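Local coordinates for protein alpha-glucosidase YIHQ (Escherichia coli, PDB 5AEE) that catalyses the hydrolysis of sulfoquinovosyl diacylglycerides and simple sulfoquinovosides, releasing sulfoquinovose as a source of carbon and sulfur, at residues Y363-G368 with G407-T412; R52-I57 with T150-V155. The protein carries 1 engineered substitution. All blocks are in the same frame, centred on the assembly; numbering follows the deposited sequence.

Contact 1: Y363-G368 with G407-T412; sequences YLVEFG and GEYLPT. With NSQ (4-nitrophenyl alpha-D-6-sulfoquinovoside), chain E.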
# COMPACT_ATOMS: atom_id res chain seq x y z
N TYR A 363 -3.35 -9.64 25.70
CA TYR A 363 -4.48 -9.02 25.06
C TYR A 363 -5.02 -9.97 23.99
O TYR A 363 -4.32 -10.29 23.06
CB TYR A 363 -4.01 -7.70 24.47
CG TYR A 363 -5.11 -6.75 24.11
CD1 TYR A 363 -6.04 -7.08 23.12
CD2 TYR A 363 -5.20 -5.54 24.71
CE1 TYR A 363 -7.06 -6.23 22.78
CE2 TYR A 363 -6.21 -4.66 24.38
CZ TYR A 363 -7.13 -5.02 23.41
OH TYR A 363 -8.12 -4.18 23.01
N LEU A 364 -6.28 -10.40 24.10
CA LEU A 364 -6.88 -11.22 23.04
C LEU A 364 -7.75 -10.35 22.17
O LEU A 364 -8.67 -9.68 22.65
CB LEU A 364 -7.63 -12.42 23.59
CG LEU A 364 -6.72 -13.40 24.35
CD1 LEU A 364 -7.55 -14.52 24.98
CD2 LEU A 364 -5.58 -13.93 23.50
N VAL A 365 -7.42 -10.31 20.89
CA VAL A 365 -8.13 -9.48 19.96
C VAL A 365 -9.20 -10.33 19.33
O VAL A 365 -8.94 -11.48 18.96
CB VAL A 365 -7.19 -8.89 18.87
CG1 VAL A 365 -7.99 -8.23 17.74
CG2 VAL A 365 -6.24 -7.91 19.49
N GLU A 366 -10.37 -9.74 19.13
CA GLU A 366 -11.46 -10.42 18.38
C GLU A 366 -11.25 -10.18 16.88
O GLU A 366 -11.25 -9.04 16.43
CB GLU A 366 -12.85 -9.93 18.84
CG GLU A 366 -13.94 -11.02 18.81
CD GLU A 366 -14.46 -11.35 17.43
OE1 GLU A 366 -14.31 -10.51 16.53
OE2 GLU A 366 -15.01 -12.44 17.23
N PHE A 367 -11.05 -11.26 16.10
CA PHE A 367 -10.67 -11.15 14.67
C PHE A 367 -11.80 -11.56 13.71
O PHE A 367 -11.61 -11.56 12.47
CB PHE A 367 -9.42 -12.03 14.40
CG PHE A 367 -8.14 -11.41 14.84
CD1 PHE A 367 -7.63 -10.28 14.20
CD2 PHE A 367 -7.44 -11.93 15.93
CE1 PHE A 367 -6.47 -9.66 14.65
CE2 PHE A 367 -6.27 -11.34 16.36
CZ PHE A 367 -5.79 -10.22 15.71
N GLY A 368 -12.96 -11.94 14.26
CA GLY A 368 -14.15 -12.29 13.44
C GLY A 368 -14.50 -13.71 13.78
O GLY A 368 -14.21 -14.62 13.01
N GLY A 407 -1.15 -6.31 10.13
CA GLY A 407 -0.24 -5.21 10.52
C GLY A 407 -1.05 -3.94 10.85
O GLY A 407 -0.48 -2.99 11.40
N GLU A 408 -2.33 -3.92 10.47
CA GLU A 408 -3.22 -2.71 10.68
C GLU A 408 -4.15 -2.75 11.89
O GLU A 408 -4.99 -1.82 12.10
CB GLU A 408 -4.08 -2.48 9.42
CG GLU A 408 -5.31 -3.36 9.24
CD GLU A 408 -5.01 -4.78 8.78
OE1 GLU A 408 -3.83 -5.13 8.61
OE2 GLU A 408 -5.98 -5.52 8.57
N TYR A 409 -4.02 -3.78 12.71
CA TYR A 409 -5.07 -4.11 13.67
C TYR A 409 -4.69 -3.89 15.09
O TYR A 409 -5.44 -4.34 15.96
CB TYR A 409 -5.36 -5.60 13.59
CG TYR A 409 -6.78 -6.10 13.36
CD1 TYR A 409 -7.25 -6.27 12.06
CD2 TYR A 409 -7.59 -6.57 14.42
CE1 TYR A 409 -8.52 -6.84 11.81
CE2 TYR A 409 -8.85 -7.15 14.19
CZ TYR A 409 -9.32 -7.27 12.85
OH TYR A 409 -10.57 -7.86 12.51
N LEU A 410 -3.56 -3.24 15.37
CA LEU A 410 -3.19 -3.07 16.75
C LEU A 410 -4.18 -2.19 17.48
O LEU A 410 -4.34 -1.04 17.12
CB LEU A 410 -1.81 -2.45 16.87
CG LEU A 410 -1.26 -2.48 18.28
CD1 LEU A 410 -0.59 -3.81 18.54
CD2 LEU A 410 -0.23 -1.38 18.49
N PRO A 411 -4.84 -2.72 18.55
CA PRO A 411 -5.72 -1.82 19.35
C PRO A 411 -4.90 -0.83 20.18
O PRO A 411 -3.74 -1.09 20.50
CB PRO A 411 -6.50 -2.80 20.24
CG PRO A 411 -6.25 -4.17 19.64
CD PRO A 411 -4.93 -4.13 18.98
N THR A 412 -5.52 0.31 20.51
CA THR A 412 -4.83 1.40 21.15
C THR A 412 -4.77 1.23 22.67
O THR A 412 -4.15 2.03 23.34
CB THR A 412 -5.52 2.73 20.79
OG1 THR A 412 -6.92 2.68 21.10
CG2 THR A 412 -5.30 3.03 19.29
O12 NSQ E . -8.07 -13.45 7.48
S10 NSQ E . -8.06 -14.63 6.59
O13 NSQ E . -7.47 -15.88 7.11
O11 NSQ E . -9.42 -14.80 6.07
C6 NSQ E . -7.05 -14.30 5.24
C5 NSQ E . -7.45 -13.11 4.37
O5 NSQ E . -7.04 -11.95 5.16
C1 NSQ E . -7.08 -10.70 4.54
C2 NSQ E . -6.34 -10.73 3.18
O2 NSQ E . -6.42 -9.43 2.66
C3 NSQ E . -6.94 -11.81 2.31
O3 NSQ E . -6.33 -11.88 1.04
C4 NSQ E . -6.82 -13.17 2.97
O4 NSQ E . -7.49 -14.15 2.13
O1 NSQ E . -8.47 -10.43 4.37
C25 NSQ E . -9.15 -10.07 5.46
C26 NSQ E . -8.77 -8.90 6.14
C27 NSQ E . -9.43 -8.58 7.29
C28 NSQ E . -10.50 -9.36 7.71
N32 NSQ E . -11.13 -9.02 8.93
O33 NSQ E . -11.82 -9.90 9.52
O34 NSQ E . -10.84 -7.92 9.51
C29 NSQ E . -10.84 -10.52 7.02
C30 NSQ E . -10.15 -10.88 5.87
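The hydroxyl of Y409, whose ring packs against F367, donates a hydrogen bond to a nitro oxygen of the bound sulfoquinovoside (Y409 OH to NSQ O34 3.0 Å). This oxygen sits at the edge of the tyrosine ring, in its plane. The contact belongs to the TIM barrel of glycoside hydrolase family 31: 407-412 lies in the loop between strand 401-404 and helix 422-443, whereas the other segment includes the short strand 365-366 of a small antiparallel sheet. F367 lays its CD1-CE1 rim over one face of Y409, with F367 CE1 3.3 Å from Y409 CD2. The two side chains run in opposite directions, and their ring planes are inclined at 38° with centroids 4.8 Å apart, neither a stack nor edge-to-face. The carbonyl O of E366 lies in the plane of the Y409 ring at its edge, 3.8 Å from Y409 CE2. F367 also stacks on Y337, while its carbonyl accepts a hydrogen bond from R301. V365 divides its branches: CG1 lies over a face of F367 and reaches the rim of Y409 (V365 CG1 to Y409 CD2 3.7 Å), while CG2 meets P411 CG at 3.7 Å. M50 of strand 39-51 packs on V365, Y409 and P411. With CG anti to the backbone N (chi1 -164°), the ring of Y363 lies alongside P411. Its hydroxyl, hydrogen-bonded to D413, passes beside the proline, Y363 OH lying 3.5 Å from P411 CB.

Contact 2: R52-I57 with T150-V155; sequences RGNFSI and TSEQGV. With CA (calcium ion), chain C; NSQ (4-nitrophenyl alpha-D-6-sulfoquinovoside), chain E.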
# COMPACT_ATOMS: atom_id res chain seq x y z
N ARG A 52 -12.99 -5.19 14.89
CA ARG A 52 -12.49 -5.97 13.76
C ARG A 52 -11.68 -5.16 12.76
O ARG A 52 -11.88 -5.26 11.55
CB ARG A 52 -13.64 -6.71 13.11
CG ARG A 52 -14.19 -7.78 14.03
CD ARG A 52 -15.31 -8.54 13.35
NE ARG A 52 -15.97 -9.38 14.32
CZ ARG A 52 -17.11 -10.02 14.11
NH1 ARG A 52 -17.73 -9.93 12.95
NH2 ARG A 52 -17.61 -10.78 15.07
N GLY A 53 -10.74 -4.39 13.29
CA GLY A 53 -9.90 -3.53 12.47
C GLY A 53 -10.54 -2.24 11.92
O GLY A 53 -9.86 -1.39 11.28
N ASN A 54 -11.82 -2.07 12.16
CA ASN A 54 -12.52 -0.89 11.66
C ASN A 54 -12.47 0.06 12.84
O ASN A 54 -12.98 -0.29 13.94
CB ASN A 54 -13.92 -1.26 11.30
CG ASN A 54 -13.99 -2.24 10.17
OD1 ASN A 54 -13.64 -1.95 9.05
ND2 ASN A 54 -14.52 -3.36 10.43
N PHE A 55 -11.81 1.20 12.65
CA PHE A 55 -11.61 2.15 13.75
C PHE A 55 -12.65 3.28 13.71
O PHE A 55 -13.00 3.77 12.69
CB PHE A 55 -10.20 2.75 13.77
CG PHE A 55 -9.16 1.80 14.27
CD1 PHE A 55 -8.64 0.81 13.42
CD2 PHE A 55 -8.73 1.83 15.62
CE1 PHE A 55 -7.69 -0.11 13.90
CE2 PHE A 55 -7.78 0.92 16.07
CZ PHE A 55 -7.28 -0.05 15.22
N SER A 56 -13.09 3.66 14.89
CA SER A 56 -13.89 4.82 15.14
C SER A 56 -13.00 5.75 15.98
O SER A 56 -12.63 5.41 17.09
CB SER A 56 -15.09 4.36 15.97
OG SER A 56 -15.85 5.46 16.36
N ILE A 57 -12.62 6.87 15.40
CA ILE A 57 -11.72 7.84 16.02
C ILE A 57 -12.50 9.13 16.32
O ILE A 57 -12.96 9.80 15.41
CB ILE A 57 -10.57 8.19 15.08
CG1 ILE A 57 -9.86 6.90 14.58
CG2 ILE A 57 -9.61 9.21 15.74
CD1 ILE A 57 -8.47 6.66 15.11
N THR A 150 -3.78 3.66 10.06
CA THR A 150 -3.93 2.44 9.37
C THR A 150 -5.14 1.69 9.90
O THR A 150 -5.35 1.59 11.12
CB THR A 150 -2.66 1.56 9.36
OG1 THR A 150 -2.90 0.41 8.54
CG2 THR A 150 -2.27 1.10 10.71
N SER A 151 -5.92 1.10 9.02
CA SER A 151 -7.01 0.31 9.48
C SER A 151 -7.41 -0.62 8.36
O SER A 151 -6.79 -0.64 7.28
CB SER A 151 -8.25 1.24 9.79
OG SER A 151 -8.81 1.81 8.61
N GLU A 152 -8.52 -1.35 8.57
CA GLU A 152 -9.20 -1.97 7.41
C GLU A 152 -9.60 -0.94 6.40
O GLU A 152 -9.93 0.21 6.68
CB GLU A 152 -10.44 -2.79 7.76
CG GLU A 152 -10.25 -3.86 8.82
CD GLU A 152 -9.04 -4.76 8.56
OE1 GLU A 152 -9.01 -5.42 7.51
OE2 GLU A 152 -8.09 -4.74 9.42
N GLN A 153 -9.49 -1.35 5.17
CA GLN A 153 -9.63 -0.46 4.02
C GLN A 153 -11.10 -0.04 3.68
O GLN A 153 -11.31 0.89 2.93
CB GLN A 153 -8.98 -1.17 2.88
CG GLN A 153 -8.77 -0.37 1.66
CD GLN A 153 -9.56 -0.88 0.51
OE1 GLN A 153 -10.52 -1.68 0.65
NE2 GLN A 153 -9.23 -0.37 -0.63
N GLY A 154 -12.09 -0.72 4.26
CA GLY A 154 -13.47 -0.46 3.89
C GLY A 154 -14.02 -1.47 2.91
O GLY A 154 -13.35 -1.90 2.00
N VAL A 155 -15.30 -1.77 3.08
CA VAL A 155 -16.07 -2.55 2.13
C VAL A 155 -17.07 -1.64 1.45
O VAL A 155 -18.10 -1.34 2.04
CB VAL A 155 -16.82 -3.70 2.83
CG1 VAL A 155 -17.75 -4.39 1.86
CG2 VAL A 155 -15.82 -4.68 3.46
CA CA C . -12.26 -3.05 0.28
O12 NSQ E . -8.07 -13.45 7.48
S10 NSQ E . -8.06 -14.63 6.59
O13 NSQ E . -7.47 -15.88 7.11
O11 NSQ E . -9.42 -14.80 6.07
C6 NSQ E . -7.05 -14.30 5.24
C5 NSQ E . -7.45 -13.11 4.37
O5 NSQ E . -7.04 -11.95 5.16
C1 NSQ E . -7.08 -10.70 4.54
C2 NSQ E . -6.34 -10.73 3.18
O2 NSQ E . -6.42 -9.43 2.66
C3 NSQ E . -6.94 -11.81 2.31
O3 NSQ E . -6.33 -11.88 1.04
C4 NSQ E . -6.82 -13.17 2.97
O4 NSQ E . -7.49 -14.15 2.13
O1 NSQ E . -8.47 -10.43 4.37
C25 NSQ E . -9.15 -10.07 5.46
C26 NSQ E . -8.77 -8.90 6.14
C27 NSQ E . -9.43 -8.58 7.29
C28 NSQ E . -10.50 -9.36 7.71
N32 NSQ E . -11.13 -9.02 8.93
O33 NSQ E . -11.82 -9.90 9.52
O34 NSQ E . -10.84 -7.92 9.51
C29 NSQ E . -10.84 -10.52 7.02
C30 NSQ E . -10.15 -10.88 5.87
O HOH W 1 -13.72 -4.88 -0.10
O HOH W 2 -11.62 -4.07 2.30
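G53 and E152 are joined by a nearly straight backbone hydrogen bond, E152 N to G53 O at 3.0 Å with an N-H...O angle of 168°. E152 CG, anti to the carbonyl carbon, lies 3.5 Å from R52 O, and the bend at chi2 (-49°) then brings the carboxylate back beside the glycine, with E152 OE2 3.7 Å from G53 CA. A CB on G53 would fall too close to E152 OE2, and the positive phi of G53 also favours glycine. N54 crosses E152 at about a right angle, its OD1 3.6 Å from E152 CB and its amide plane 88° from the carboxylate. On the other branch, E152 OE1 forms a salt bridge with R455 and comes 3.2 Å from C27 of the ligand's nitrophenyl ring. With an alanine in place of E152, R455 would probably lose this carboxylate partner and a gap is likely to open beside G53 and the nitrophenyl ring. One layer out, S151 CB touches the F55 ring at CD1 (3.7 Å), and S151 OG turns back to donate a 2.7 Å hydrogen bond to E152 O. R52 points its guanidinium away, into salt bridges with E366 and E171. Beyond E152 the loop reaches a calcium ion, bound by G154 O at 2.3 Å, the side chain of Q153 and two waters, with N472, an engineered residue, and D481 among the other ligands. A loop of the N-terminal galactose mutarotase-like domain, tied to G53 just before strand 54-75, thus helps to wall the active-site pocket, an arrangement that fits family 31 enzymes, where this domain packs against the catalytic barrel.

Both contacts are buried and flank the nitrophenyl end of the same ligand, their centres about 11 Å apart. Contact 1 lies within the catalytic barrel and joins two of its loop regions through rings, a proline and a valine. Contact 2 comes from the N-terminal domain and relies on backbone bonding and the placement of a carboxylate, with calcium at its far end. The two meet directly, through the R52 salt bridge and through E152, which packs against Y409. R455 has a second partner in contact 1, E408, an active-site residue by similarity. Barrel and N-terminal domain thereby meet through both polar and apolar groups at the pocket wall.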